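Local structure of extracellular subtilisin-like serine proteinase (Vibrio sp. PA-44, 1SH7) at residues A24-F29 against L234-G239; N43-G48 against G211-I216; A140-I145 against V170-T175; S189-C194 against D260-T265. The protein probably acts as a secreted, calcium-binding serine endopeptidase of the subtilisin-like S8 family, this chain being its subtilase part, from a cold-adapted bacterium. All coordinates share one frame; numbering follows the deposited sequence.

Contact 1 of 4, residues A24-F29 against L234-G239; sequences ANFDGF and LQENNG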
loop_
_atom_site.group_PDB
_atom_site.type_symbol
_atom_site.label_atom_id
_atom_site.label_comp_id
_atom_site.label_asym_id
_atom_site.label_seq_id
_atom_site.Cartn_x
_atom_site.Cartn_y
_atom_site.Cartn_z
ATOM N N ALA A 24 11.252 -2.043 -14.193
ATOM C CA ALA A 24 9.790 -2.073 -14.329
ATOM C C ALA A 24 9.400 -2.165 -15.815
ATOM O O ALA A 24 10.048 -1.574 -16.692
ATOM C CB ALA A 24 9.175 -0.818 -13.712
ATOM N N ASN A 25 8.333 -2.906 -16.059
ATOM C CA ASN A 25 7.736 -3.080 -17.382
ATOM C C ASN A 25 6.440 -2.259 -17.553
ATOM O O ASN A 25 5.905 -2.109 -18.648
ATOM C CB ASN A 25 7.460 -4.546 -17.567
ATOM C CG ASN A 25 8.717 -5.364 -17.680
ATOM O OD1 ASN A 25 8.880 -6.392 -17.001
ATOM N ND2 ASN A 25 9.608 -4.931 -18.535
ATOM N N PHE A 26 5.941 -1.739 -16.438
ATOM C CA PHE A 26 4.714 -0.965 -16.387
ATOM C C PHE A 26 4.965 0.179 -15.417
ATOM O O PHE A 26 5.920 0.148 -14.641
ATOM C CB PHE A 26 3.522 -1.815 -15.915
ATOM C CG PHE A 26 3.214 -2.958 -16.823
ATOM C CD1 PHE A 26 3.844 -4.171 -16.665
ATOM C CD2 PHE A 26 2.330 -2.808 -17.863
ATOM C CE1 PHE A 26 3.568 -5.240 -17.526
ATOM C CE2 PHE A 26 2.082 -3.869 -18.745
ATOM C CZ PHE A 26 2.719 -5.067 -18.586
ATOM N N ASP A 27 4.106 1.181 -15.459
ATOM C CA ASP A 27 4.216 2.320 -14.530
ATOM C C ASP A 27 2.881 2.837 -13.932
ATOM O O ASP A 27 2.865 3.864 -13.306
ATOM C CB ASP A 27 4.974 3.477 -15.203
ATOM C CG ASP A 27 4.290 3.974 -16.444
ATOM O OD1 ASP A 27 4.920 4.779 -17.185
ATOM O OD2 ASP A 27 3.132 3.619 -16.776
ATOM N N GLY A 28 1.778 2.129 -14.122
ATOM C CA GLY A 28 0.512 2.520 -13.505
ATOM C C GLY A 28 -0.265 3.479 -14.366
ATOM O O GLY A 28 -1.325 3.971 -13.972
ATOM N N PHE A 29 0.244 3.732 -15.568
ATOM C CA PHE A 29 -0.489 4.563 -16.533
ATOM C C PHE A 29 -1.949 4.065 -16.709
ATOM O O PHE A 29 -2.210 2.886 -16.900
ATOM C CB PHE A 29 0.214 4.690 -17.891
ATOM C CG PHE A 29 -0.502 5.645 -18.806
ATOM C CD1 PHE A 29 -0.387 7.016 -18.602
ATOM C CD2 PHE A 29 -1.387 5.174 -19.778
ATOM C CE1 PHE A 29 -1.111 7.926 -19.398
ATOM C CE2 PHE A 29 -2.106 6.074 -20.591
ATOM C CZ PHE A 29 -1.964 7.451 -20.388
ATOM N N LEU A 234 -2.620 -3.820 -12.649
ATOM C CA LEU A 234 -3.830 -3.261 -13.235
ATOM C C LEU A 234 -3.547 -2.603 -14.585
ATOM O O LEU A 234 -4.419 -2.592 -15.489
ATOM C CB LEU A 234 -4.517 -2.285 -12.283
ATOM C CG LEU A 234 -5.251 -2.995 -11.119
ATOM C CD1 LEU A 234 -5.501 -2.055 -9.947
ATOM C CD2 LEU A 234 -6.533 -3.546 -11.666
ATOM N N GLN A 235 -2.347 -2.062 -14.758
ATOM C CA GLN A 235 -2.020 -1.499 -16.070
ATOM C C GLN A 235 -1.896 -2.650 -17.075
ATOM O O GLN A 235 -2.457 -2.589 -18.176
ATOM C CB GLN A 235 -0.763 -0.626 -16.078
ATOM C CG GLN A 235 -0.551 0.034 -17.447
ATOM C CD GLN A 235 0.821 0.693 -17.643
ATOM O OE1 GLN A 235 1.630 0.757 -16.727
ATOM N NE2 GLN A 235 1.067 1.195 -18.861
ATOM N N GLU A 236 -1.178 -3.696 -16.659
ATOM C CA GLU A 236 -1.002 -4.947 -17.420
ATOM C C GLU A 236 -2.347 -5.598 -17.804
ATOM O O GLU A 236 -2.513 -6.133 -18.910
ATOM C CB GLU A 236 -0.151 -5.916 -16.587
ATOM C CG GLU A 236 0.146 -7.277 -17.199
ATOM C CD GLU A 236 0.755 -8.265 -16.206
ATOM O OE1 GLU A 236 1.034 -9.417 -16.614
ATOM O OE2 GLU A 236 0.959 -7.924 -15.008
ATOM N N ASN A 237 -3.271 -5.599 -16.848
ATOM C CA ASN A 237 -4.595 -6.191 -17.001
ATOM C C ASN A 237 -5.640 -5.300 -16.315
ATOM O O ASN A 237 -5.893 -5.438 -15.118
ATOM C CB ASN A 237 -4.610 -7.597 -16.417
ATOM C CG ASN A 237 -5.863 -8.389 -16.802
ATOM O OD1 ASN A 237 -6.945 -7.815 -17.095
ATOM N ND2 ASN A 237 -5.747 -9.726 -16.742
ATOM N N ASN A 238 -6.222 -4.369 -17.082
ATOM C CA ASN A 238 -7.213 -3.426 -16.565
ATOM C C ASN A 238 -8.410 -4.096 -15.866
ATOM O O ASN A 238 -9.056 -3.480 -15.002
ATOM C CB ASN A 238 -7.783 -2.554 -17.702
ATOM C CG ASN A 238 -6.851 -1.421 -18.171
ATOM O OD1 ASN A 238 -7.274 -0.646 -19.028
ATOM N ND2 ASN A 238 -5.619 -1.308 -17.630
ATOM N N GLY A 239 -8.724 -5.329 -16.260
ATOM C CA GLY A 239 -9.938 -5.992 -15.833
ATOM C C GLY A 239 -9.866 -6.865 -14.585
ATOM O O GLY A 239 -10.848 -7.533 -14.289
HETATM O O HOH W 1 3.304 3.029 -19.520
HETATM O O HOH W 2 -3.969 1.182 -18.300
#
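Gln235 reaches out from the last turn of helix 219-236 and puts its amide oxygen into the loop 24-29, where two consecutive backbone N-H groups hold it. Asp27 N donates to Gln235 OE1 at 2.8 Å, in the carbonyl plane, while Gly28 N meets the same oxygen at 2.9 Å from 39° above that plane. An extended chain, CG anti to the backbone N (chi1 -175°), gives the amide this reach, and the double grip should fix its rotation. Asp27 adds an Asx turn, its OD2 accepting from Phe29 N. Packing is close on the flank as well: Glu236 CB sits over one face of the Phe26 ring, 3.8 Å from the centroid, as a CH-pi contact, and the amide of Gln235 stands at the ring's edge, the two planes 79° apart. Beyond the amide, by contrast, water completes the contact: one water joins Asp27 OD2 to Gln235 NE2, and another spans Phe29 O and Asn238 ND2. The carboxylate of Glu236 turns to a salt bridge with Arg252 of helix 242-252. Asp27 also bonds to Asn88, just before strand 90-95. Through Gln235 the C-terminal end of helix 219-236 is joined to the loop before strand 32-37.

Contact 2 of 4, residues N43-G48 against G211-I216; sequences NHEEFG and GGYKTI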
loop_
_atom_site.group_PDB
_atom_site.type_symbol
_atom_site.label_atom_id
_atom_site.label_comp_id
_atom_site.label_asym_id
_atom_site.label_seq_id
_atom_site.Cartn_x
_atom_site.Cartn_y
_atom_site.Cartn_z
ATOM N N ASN A 43 0.823 19.149 -4.557
ATOM C CA ASN A 43 1.862 19.944 -5.183
ATOM C C ASN A 43 3.292 19.390 -5.026
ATOM O O ASN A 43 4.243 19.988 -5.527
ATOM C CB ASN A 43 1.819 21.377 -4.667
ATOM C CG ASN A 43 0.414 22.009 -4.716
ATOM O OD1 ASN A 43 -0.049 22.569 -3.701
ATOM N ND2 ASN A 43 -0.246 21.974 -5.880
ATOM N N HIS A 44 3.442 18.255 -4.347
ATOM C CA HIS A 44 4.759 17.684 -4.144
ATOM C C HIS A 44 5.404 17.365 -5.501
ATOM O O HIS A 44 4.734 16.879 -6.417
ATOM C CB HIS A 44 4.727 16.441 -3.250
ATOM C CG HIS A 44 6.077 16.072 -2.732
ATOM N ND1 HIS A 44 7.073 15.613 -3.562
ATOM C CD2 HIS A 44 6.644 16.227 -1.514
ATOM C CE1 HIS A 44 8.178 15.426 -2.861
ATOM N NE2 HIS A 44 7.944 15.792 -1.612
ATOM N N GLU A 45 6.704 17.611 -5.625
ATOM C CA GLU A 45 7.388 17.416 -6.918
ATOM C C GLU A 45 7.391 15.969 -7.386
ATOM O O GLU A 45 7.544 15.680 -8.572
ATOM C CB GLU A 45 8.835 17.909 -6.859
ATOM C CG GLU A 45 9.760 17.096 -5.954
ATOM C CD GLU A 45 11.108 17.770 -5.737
ATOM O OE1 GLU A 45 11.322 18.807 -6.384
ATOM O OE2 GLU A 45 11.958 17.256 -4.964
ATOM N N GLU A 46 7.249 15.046 -6.458
ATOM C CA GLU A 46 7.239 13.622 -6.803
ATOM C C GLU A 46 6.068 13.235 -7.680
ATOM O O GLU A 46 6.128 12.229 -8.385
ATOM C CB GLU A 46 7.195 12.779 -5.522
ATOM C CG GLU A 46 8.550 12.490 -4.915
ATOM C CD GLU A 46 9.317 11.444 -5.711
ATOM O OE1 GLU A 46 9.224 10.229 -5.382
ATOM O OE2 GLU A 46 10.006 11.839 -6.676
ATOM N N PHE A 47 4.976 14.002 -7.630
ATOM C CA PHE A 47 3.808 13.584 -8.358
ATOM C C PHE A 47 3.707 14.162 -9.763
ATOM O O PHE A 47 2.977 13.612 -10.571
ATOM C CB PHE A 47 2.518 13.816 -7.555
ATOM C CG PHE A 47 2.541 13.182 -6.178
ATOM C CD1 PHE A 47 2.741 11.817 -6.026
ATOM C CD2 PHE A 47 2.390 13.963 -5.033
ATOM C CE1 PHE A 47 2.805 11.227 -4.747
ATOM C CE2 PHE A 47 2.460 13.388 -3.763
ATOM C CZ PHE A 47 2.680 11.999 -3.631
ATOM N N GLY A 48 4.418 15.248 -10.058
ATOM C CA GLY A 48 4.355 15.857 -11.377
ATOM C C GLY A 48 2.931 16.070 -11.895
ATOM O O GLY A 48 2.628 15.745 -13.055
ATOM N N GLY A 211 6.900 19.354 1.299
ATOM C CA GLY A 211 7.569 19.476 0.021
ATOM C C GLY A 211 8.925 18.814 -0.093
ATOM O O GLY A 211 9.464 18.704 -1.203
ATOM N N GLY A 212 9.459 18.343 1.022
ATOM C CA GLY A 212 10.721 17.630 1.088
ATOM C C GLY A 212 10.497 16.113 1.218
ATOM O O GLY A 212 9.547 15.542 0.620
ATOM N N TYR A 213 11.342 15.459 2.002
ATOM C CA TYR A 213 11.341 13.997 2.137
ATOM C C TYR A 213 11.535 13.574 3.570
ATOM O O TYR A 213 11.928 14.363 4.409
ATOM C CB TYR A 213 12.407 13.363 1.234
ATOM C CG TYR A 213 12.188 13.745 -0.215
ATOM C CD1 TYR A 213 11.376 13.000 -1.021
ATOM C CD2 TYR A 213 12.772 14.892 -0.760
ATOM C CE1 TYR A 213 11.127 13.366 -2.338
ATOM C CE2 TYR A 213 12.531 15.266 -2.072
ATOM C CZ TYR A 213 11.689 14.509 -2.851
ATOM O OH TYR A 213 11.404 14.816 -4.143
ATOM N N LYS A 214 11.205 12.319 3.861
ATOM C CA LYS A 214 11.377 11.750 5.200
ATOM C C LYS A 214 11.547 10.247 5.058
ATOM O O LYS A 214 11.048 9.649 4.118
ATOM C CB LYS A 214 10.177 12.052 6.090
ATOM C CG LYS A 214 10.494 11.982 7.590
ATOM C CD LYS A 214 9.276 12.383 8.430
ATOM C CE LYS A 214 9.592 12.623 9.919
ATOM N NZ LYS A 214 8.929 11.631 10.808
ATOM N N THR A 215 12.324 9.673 5.952
ATOM C CA THR A 215 12.572 8.236 5.971
ATOM C C THR A 215 11.905 7.689 7.229
ATOM O O THR A 215 12.244 8.067 8.359
ATOM C CB THR A 215 14.079 7.956 5.961
ATOM O OG1 THR A 215 14.653 8.437 4.724
ATOM C CG2 THR A 215 14.319 6.464 5.951
ATOM N N ILE A 216 10.912 6.831 7.055
ATOM C CA ILE A 216 10.244 6.247 8.198
ATOM C C ILE A 216 9.952 4.768 7.989
ATOM O O ILE A 216 10.110 4.241 6.894
ATOM C CB ILE A 216 8.929 7.041 8.530
ATOM C CG1 ILE A 216 8.033 7.132 7.303
ATOM C CG2 ILE A 216 9.268 8.452 9.029
ATOM C CD1 ILE A 216 6.731 7.948 7.529
HETATM O O HOH W 3 8.032 19.223 -3.409
HETATM O O HOH W 4 11.891 18.900 -2.449
#
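Tyr213, His44 and Gly211 bury the most surface here, and the first two meet as an offset edge-to-face pair. The edge of the His44 imidazole is directed at the face of the Tyr213 ring, with centroids 5.1 Å apart and planes at 78°. His44 has both ring nitrogens engaged. His44 NE2 donates to Gly212 O at 2.8 Å along a nearly straight line (170°), the acceptor lying close to the ring plane; His44 ND1 accepts from Glu46 N at 3.0 Å, also in plane. Two in-plane bonds, one at each ring nitrogen, should hold its orientation, and they are consistent with the proton on NE2. Tyr213 opens strand 213-216, half of a two-stranded antiparallel hairpin with strand 204-207, which stands apart from the large parallel sheet of the subtilase fold; the 43-48 loop, between strands 32-37 and 51-56 of that sheet, packs on the hairpin here. At the far end of the tyrosine, Tyr213 OH donates to Glu45 OE2 at 2.6 Å, using the anti lone pair of the carboxylate. Glu46 lays its CG at the Tyr213 ring edge, 3.7 Å from CE1, while its carboxylate bonds to the backbone of Gln82 and Tyr83. Gly211 contributes its carbonyl oxygen: two waters donate to it, one of them also accepting from Glu45 N and the other also donating to Glu45 OE2.

Contact 3 of 4, residues A140-I145 against V170-T175; sequences AVQGAI and VPSGVT. With CA (calcium ion), chain C.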
loop_
_atom_site.group_PDB
_atom_site.type_symbol
_atom_site.label_atom_id
_atom_site.label_comp_id
_atom_site.label_asym_id
_atom_site.label_seq_id
_atom_site.Cartn_x
_atom_site.Cartn_y
_atom_site.Cartn_z
ATOM N N ALA A 140 -17.730 -2.131 5.713
ATOM C CA ALA A 140 -17.537 -1.118 4.672
ATOM C C ALA A 140 -16.394 -1.493 3.720
ATOM O O ALA A 140 -16.514 -1.306 2.510
ATOM C CB ALA A 140 -17.259 0.235 5.303
ATOM N N VAL A 141 -15.298 -2.044 4.251
ATOM C CA VAL A 141 -14.170 -2.407 3.410
ATOM C C VAL A 141 -14.561 -3.584 2.555
ATOM O O VAL A 141 -14.323 -3.575 1.340
ATOM C CB VAL A 141 -12.908 -2.681 4.241
ATOM C CG1 VAL A 141 -11.807 -3.320 3.409
ATOM C CG2 VAL A 141 -12.445 -1.375 4.833
ATOM N N GLN A 142 -15.224 -4.556 3.171
ATOM C CA GLN A 142 -15.695 -5.732 2.451
ATOM C C GLN A 142 -16.617 -5.348 1.315
ATOM O O GLN A 142 -16.545 -5.929 0.228
ATOM C CB GLN A 142 -16.393 -6.664 3.417
ATOM C CG GLN A 142 -16.749 -8.014 2.868
ATOM C CD GLN A 142 -17.025 -8.970 4.026
ATOM O OE1 GLN A 142 -18.171 -9.104 4.444
ATOM N NE2 GLN A 142 -15.950 -9.576 4.593
ATOM N N GLY A 143 -17.485 -4.375 1.575
ATOM C CA GLY A 143 -18.379 -3.807 0.597
ATOM C C GLY A 143 -17.701 -3.112 -0.573
ATOM O O GLY A 143 -18.106 -3.304 -1.716
ATOM N N ALA A 144 -16.674 -2.311 -0.303
ATOM C CA ALA A 144 -15.940 -1.611 -1.348
ATOM C C ALA A 144 -15.197 -2.607 -2.237
ATOM O O ALA A 144 -15.148 -2.442 -3.452
ATOM C CB ALA A 144 -14.994 -0.590 -0.732
ATOM N N ILE A 145 -14.709 -3.681 -1.629
ATOM C CA ILE A 145 -14.040 -4.762 -2.355
ATOM C C ILE A 145 -15.022 -5.510 -3.239
ATOM O O ILE A 145 -14.718 -5.773 -4.396
ATOM C CB ILE A 145 -13.296 -5.713 -1.404
ATOM C CG1 ILE A 145 -12.152 -5.003 -0.704
ATOM C CG2 ILE A 145 -12.657 -6.881 -2.167
ATOM C CD1 ILE A 145 -11.704 -5.676 0.544
ATOM N N VAL A 170 -9.857 -8.009 7.752
ATOM C CA VAL A 170 -10.865 -8.305 6.696
ATOM C C VAL A 170 -10.319 -9.333 5.718
ATOM O O VAL A 170 -9.356 -9.035 4.982
ATOM C CB VAL A 170 -11.265 -7.035 5.928
ATOM C CG1 VAL A 170 -12.112 -7.369 4.683
ATOM C CG2 VAL A 170 -12.047 -6.086 6.820
ATOM N N PRO A 171 -10.863 -10.552 5.707
ATOM C CA PRO A 171 -10.266 -11.588 4.873
ATOM C C PRO A 171 -9.995 -11.154 3.435
ATOM O O PRO A 171 -8.885 -11.377 2.977
ATOM C CB PRO A 171 -11.276 -12.736 4.976
ATOM C CG PRO A 171 -11.865 -12.548 6.364
ATOM C CD PRO A 171 -11.987 -11.094 6.509
ATOM N N SER A 172 -10.919 -10.484 2.756
ATOM C CA SER A 172 -10.762 -10.218 1.305
ATOM C C SER A 172 -9.848 -9.028 0.947
ATOM O O SER A 172 -9.599 -8.726 -0.210
ATOM C CB SER A 172 -12.126 -10.115 0.624
ATOM O OG SER A 172 -12.828 -8.995 1.094
ATOM N N GLY A 173 -9.324 -8.389 1.975
ATOM C CA GLY A 173 -8.313 -7.377 1.837
ATOM C C GLY A 173 -6.976 -8.043 1.695
ATOM O O GLY A 173 -6.806 -9.205 2.044
ATOM N N VAL A 174 -6.017 -7.291 1.156
ATOM C CA VAL A 174 -4.647 -7.726 1.075
ATOM C C VAL A 174 -3.899 -7.011 2.175
ATOM O O VAL A 174 -3.681 -5.792 2.100
ATOM C CB VAL A 174 -4.016 -7.393 -0.282
ATOM C CG1 VAL A 174 -2.597 -7.919 -0.323
ATOM C CG2 VAL A 174 -4.852 -7.966 -1.458
ATOM N N THR A 175 -3.539 -7.779 3.207
ATOM C CA THR A 175 -3.010 -7.278 4.473
ATOM C C THR A 175 -1.494 -7.487 4.485
ATOM O O THR A 175 -0.998 -8.595 4.248
ATOM C CB THR A 175 -3.660 -8.049 5.617
ATOM O OG1 THR A 175 -5.091 -7.864 5.574
ATOM C CG2 THR A 175 -3.208 -7.517 7.006
HETATM CA CA CA C . -6.424 -11.387 2.923
HETATM O O HOH W 5 -13.828 -10.463 3.436
HETATM O O HOH W 6 -15.523 -8.521 -0.097
HETATM O O HOH W 7 -6.810 -9.907 4.847
HETATM O O HOH W 8 -6.751 -11.946 0.681
HETATM O O HOH W 9 -7.230 -13.795 3.038
HETATM O O HOH W 10 -5.442 -12.400 4.843
#
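The hydroxyl of Ser172 is tied to helix 135-146 through two waters. One lies 2.9 Å from Ser172 OG and accepts from Gln142 NE2; the other lies 3.0 Å from Ser172 OG and donates to Gln142 O. No direct hydrogen bond links the segments. OG occupies the position between the backbone N and the carbonyl carbon (chi1 66°), which turns it to the helix, and there it also packs on Ile145, whose CD1 comes to 3.5 Å from Ser172 OG. The same methyl lies 3.9 Å from Gly173 N. One turn earlier in the helix the packing is apolar and less close: Val141 CG1 and Val170 CG1 approach to 4.3 Å, and Val170 CG1 also borders Ile145 CD1. Behind these side chains Phe151 of strand 150-154 touches both Val141 and Ile145. Val170 to Gly173 form a type I turn, closed by Gly173 N bonding to Val170 O at 3.1 Å. The turn presents one side to the helix and the carbonyls of Pro171 and Gly173 to a calcium ion, at 2.5 Å from Pro171 O and 2.4 Å from Gly173 O. Four waters, one of them also donating to Val170 O and Thr175 OG1, join Asp196 in the coordination shell. This is a calcium-binding turn leading into strand 174-179 of the subtilase alpha/beta fold, with a sheet-flanking helix packed on its other side.

Contact 4 of 4, residues S189-C194 against D260-T265; sequences SNWGSC and DTRGTT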
loop_
_atom_site.group_PDB
_atom_site.type_symbol
_atom_site.label_atom_id
_atom_site.label_comp_id
_atom_site.label_asym_id
_atom_site.label_seq_id
_atom_site.Cartn_x
_atom_site.Cartn_y
_atom_site.Cartn_z
ATOM N N SER A 189 6.582 -5.465 13.220
ATOM C CA SER A 189 5.492 -5.891 12.339
ATOM C C SER A 189 4.511 -6.840 12.976
ATOM O O SER A 189 4.879 -7.878 13.534
ATOM C CB SER A 189 6.034 -6.575 11.078
ATOM O OG SER A 189 4.945 -6.815 10.200
ATOM N N ASN A 190 3.224 -6.551 12.825
ATOM C CA ASN A 190 2.247 -7.563 13.162
ATOM C C ASN A 190 2.449 -8.769 12.197
ATOM O O ASN A 190 3.191 -8.705 11.201
ATOM C CB ASN A 190 0.814 -7.011 13.068
ATOM C CG ASN A 190 0.415 -6.136 14.245
ATOM O OD1 ASN A 190 -0.700 -5.571 14.256
ATOM N ND2 ASN A 190 1.269 -6.011 15.214
ATOM N N TRP A 191 1.825 -9.877 12.570
ATOM C CA TRP A 191 2.123 -11.197 12.054
ATOM C C TRP A 191 0.852 -12.032 12.080
ATOM O O TRP A 191 -0.186 -11.548 12.541
ATOM C CB TRP A 191 3.268 -11.877 12.867
ATOM C CG TRP A 191 3.166 -11.734 14.367
ATOM C CD1 TRP A 191 3.895 -10.913 15.148
ATOM C CD2 TRP A 191 2.317 -12.475 15.244
ATOM N NE1 TRP A 191 3.532 -11.056 16.467
ATOM C CE2 TRP A 191 2.548 -12.002 16.549
ATOM C CE3 TRP A 191 1.351 -13.466 15.057
ATOM C CZ2 TRP A 191 1.873 -12.507 17.659
ATOM C CZ3 TRP A 191 0.675 -13.955 16.161
ATOM C CH2 TRP A 191 0.943 -13.471 17.442
ATOM N N GLY A 192 0.925 -13.272 11.577
ATOM C CA GLY A 192 -0.179 -14.223 11.686
ATOM C C GLY A 192 -0.977 -14.583 10.444
ATOM O O GLY A 192 -0.700 -14.164 9.301
ATOM N N SER A 193 -2.026 -15.358 10.696
ATOM C CA SER A 193 -2.892 -15.883 9.641
ATOM C C SER A 193 -3.634 -14.827 8.806
ATOM O O SER A 193 -4.064 -15.144 7.712
ATOM C CB SER A 193 -3.940 -16.812 10.260
ATOM O OG SER A 193 -4.794 -16.085 11.111
ATOM N N CYS A 194 -3.826 -13.604 9.323
ATOM C CA CYS A 194 -4.538 -12.558 8.562
ATOM C C CYS A 194 -3.638 -11.739 7.635
ATOM O O CYS A 194 -4.129 -10.942 6.863
ATOM C CB CYS A 194 -5.238 -11.608 9.501
ATOM S SG CYS A 194 -6.671 -12.329 10.268
ATOM N N ASP A 260 12.152 -14.802 10.536
ATOM C CA ASP A 260 11.290 -14.411 11.660
ATOM C C ASP A 260 9.817 -14.088 11.287
ATOM O O ASP A 260 9.225 -13.114 11.759
ATOM C CB ASP A 260 11.936 -13.270 12.444
ATOM C CG ASP A 260 11.316 -13.092 13.804
ATOM O OD1 ASP A 260 11.206 -11.940 14.278
ATOM O OD2 ASP A 260 10.869 -14.072 14.455
ATOM N N THR A 261 9.215 -14.960 10.475
ATOM C CA THR A 261 7.845 -14.794 10.012
ATOM C C THR A 261 6.823 -15.094 11.097
ATOM O O THR A 261 5.663 -14.672 11.009
ATOM C CB THR A 261 7.582 -15.719 8.836
ATOM O OG1 THR A 261 8.008 -17.056 9.151
ATOM C CG2 THR A 261 8.460 -15.303 7.612
ATOM N N ARG A 262 7.214 -15.891 12.082
ATOM C CA ARG A 262 6.423 -15.971 13.315
ATOM C C ARG A 262 4.986 -16.434 13.051
ATOM O O ARG A 262 4.046 -15.837 13.592
ATOM C CB ARG A 262 6.293 -14.566 13.884
ATOM C CG ARG A 262 7.152 -14.207 14.949
ATOM C CD ARG A 262 6.483 -13.180 15.802
ATOM N NE ARG A 262 5.540 -13.828 16.714
ATOM C CZ ARG A 262 5.353 -13.465 17.982
ATOM N NH1 ARG A 262 6.014 -12.442 18.506
ATOM N NH2 ARG A 262 4.485 -14.120 18.724
ATOM N N GLY A 263 4.783 -17.414 12.182
ATOM C CA GLY A 263 3.433 -17.858 11.852
ATOM C C GLY A 263 2.724 -17.129 10.733
ATOM O O GLY A 263 1.497 -17.235 10.575
ATOM N N THR A 264 3.490 -16.428 9.906
ATOM C CA THR A 264 2.945 -15.720 8.738
ATOM C C THR A 264 3.433 -16.451 7.523
ATOM O O THR A 264 4.582 -16.900 7.503
ATOM C CB THR A 264 3.504 -14.280 8.666
ATOM O OG1 THR A 264 3.365 -13.620 9.931
ATOM C CG2 THR A 264 2.742 -13.430 7.676
ATOM N N THR A 265 2.588 -16.549 6.503
ATOM C CA THR A 265 3.008 -17.116 5.247
ATOM C C THR A 265 4.243 -16.386 4.714
ATOM O O THR A 265 4.352 -15.141 4.736
ATOM C CB THR A 265 1.845 -17.166 4.247
ATOM O OG1 THR A 265 2.251 -17.860 3.063
ATOM C CG2 THR A 265 1.433 -15.797 3.787
HETATM O O HOH W 11 -0.076 -15.577 6.838
#
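Trp191 and Arg262 form a flat cation-pi stack between two surface loops of the subtilase fold, one leading to strand 197-200 at an edge of the parallel sheet, the other linking the short antiparallel strands 254-255 and 267-268. The indole is set by its first torsion, with CG between the backbone N and the carbonyl carbon, which carries it over toward the arginine. The arginine side chain can be followed outward. Arg262 CB lies beside Trp191 CB at 4.2 Å. Arg262 CD then comes over the indole face, 3.7 Å from the centroid of the five-membered ring of Trp191, a CH-pi contact. A bend at chi3 (80°) turns the guanidinium flat onto the ring, with planes only 11° apart. NE stands above Trp191 NE1 and CE2, and CZ follows over the same pair of atoms. Arg262 NH1 lies 3.5 Å from Trp191 NE1 without a bond, both being donors. Arg262 NH2 ends above the rim of the six-membered ring, just outside Trp191 CZ2, 3.2 Å away. The line from the centroid of the five-membered ring to Arg262 CZ is 34° off the normal, so the charge is off-centre. Trp191 NE1 makes a weak bond to Asn159 O. Beside the stack the backbones come together: Gly192 and Thr264 have CA atoms 4.5 Å apart, and a water bridges Gly192 O and Thr265 N. Thr264 OG1, which donates to Thr261 O at 2.7 Å, nearly along the C=O axis, accepts from Gly192 N at 3.0 Å.

The four contacts are spread round one subtilase domain, centres 19 to 31 Å apart. Contact 1 joins the loop before strand 32-37 to the end of helix 219-236, and between its segments along the chain come both segments of contacts 2 and 3. Contact 4 alternates with contacts 1 and 2 in sequence. Strand 213-216 of contact 2 runs on to helix 219-236 of contact 1, although their nearest atoms stay about 10 Å apart. Contacts 3 and 4 alone touch, Thr175 CB lying 3.2 Å from Cys194 O, close to the calcium site completed by Asp196. Contact 2 lies across the chain's centre from both. All lie round the seven-stranded parallel sheet, joining loops and helices near its strands 32-37, 174-179 and 197-200.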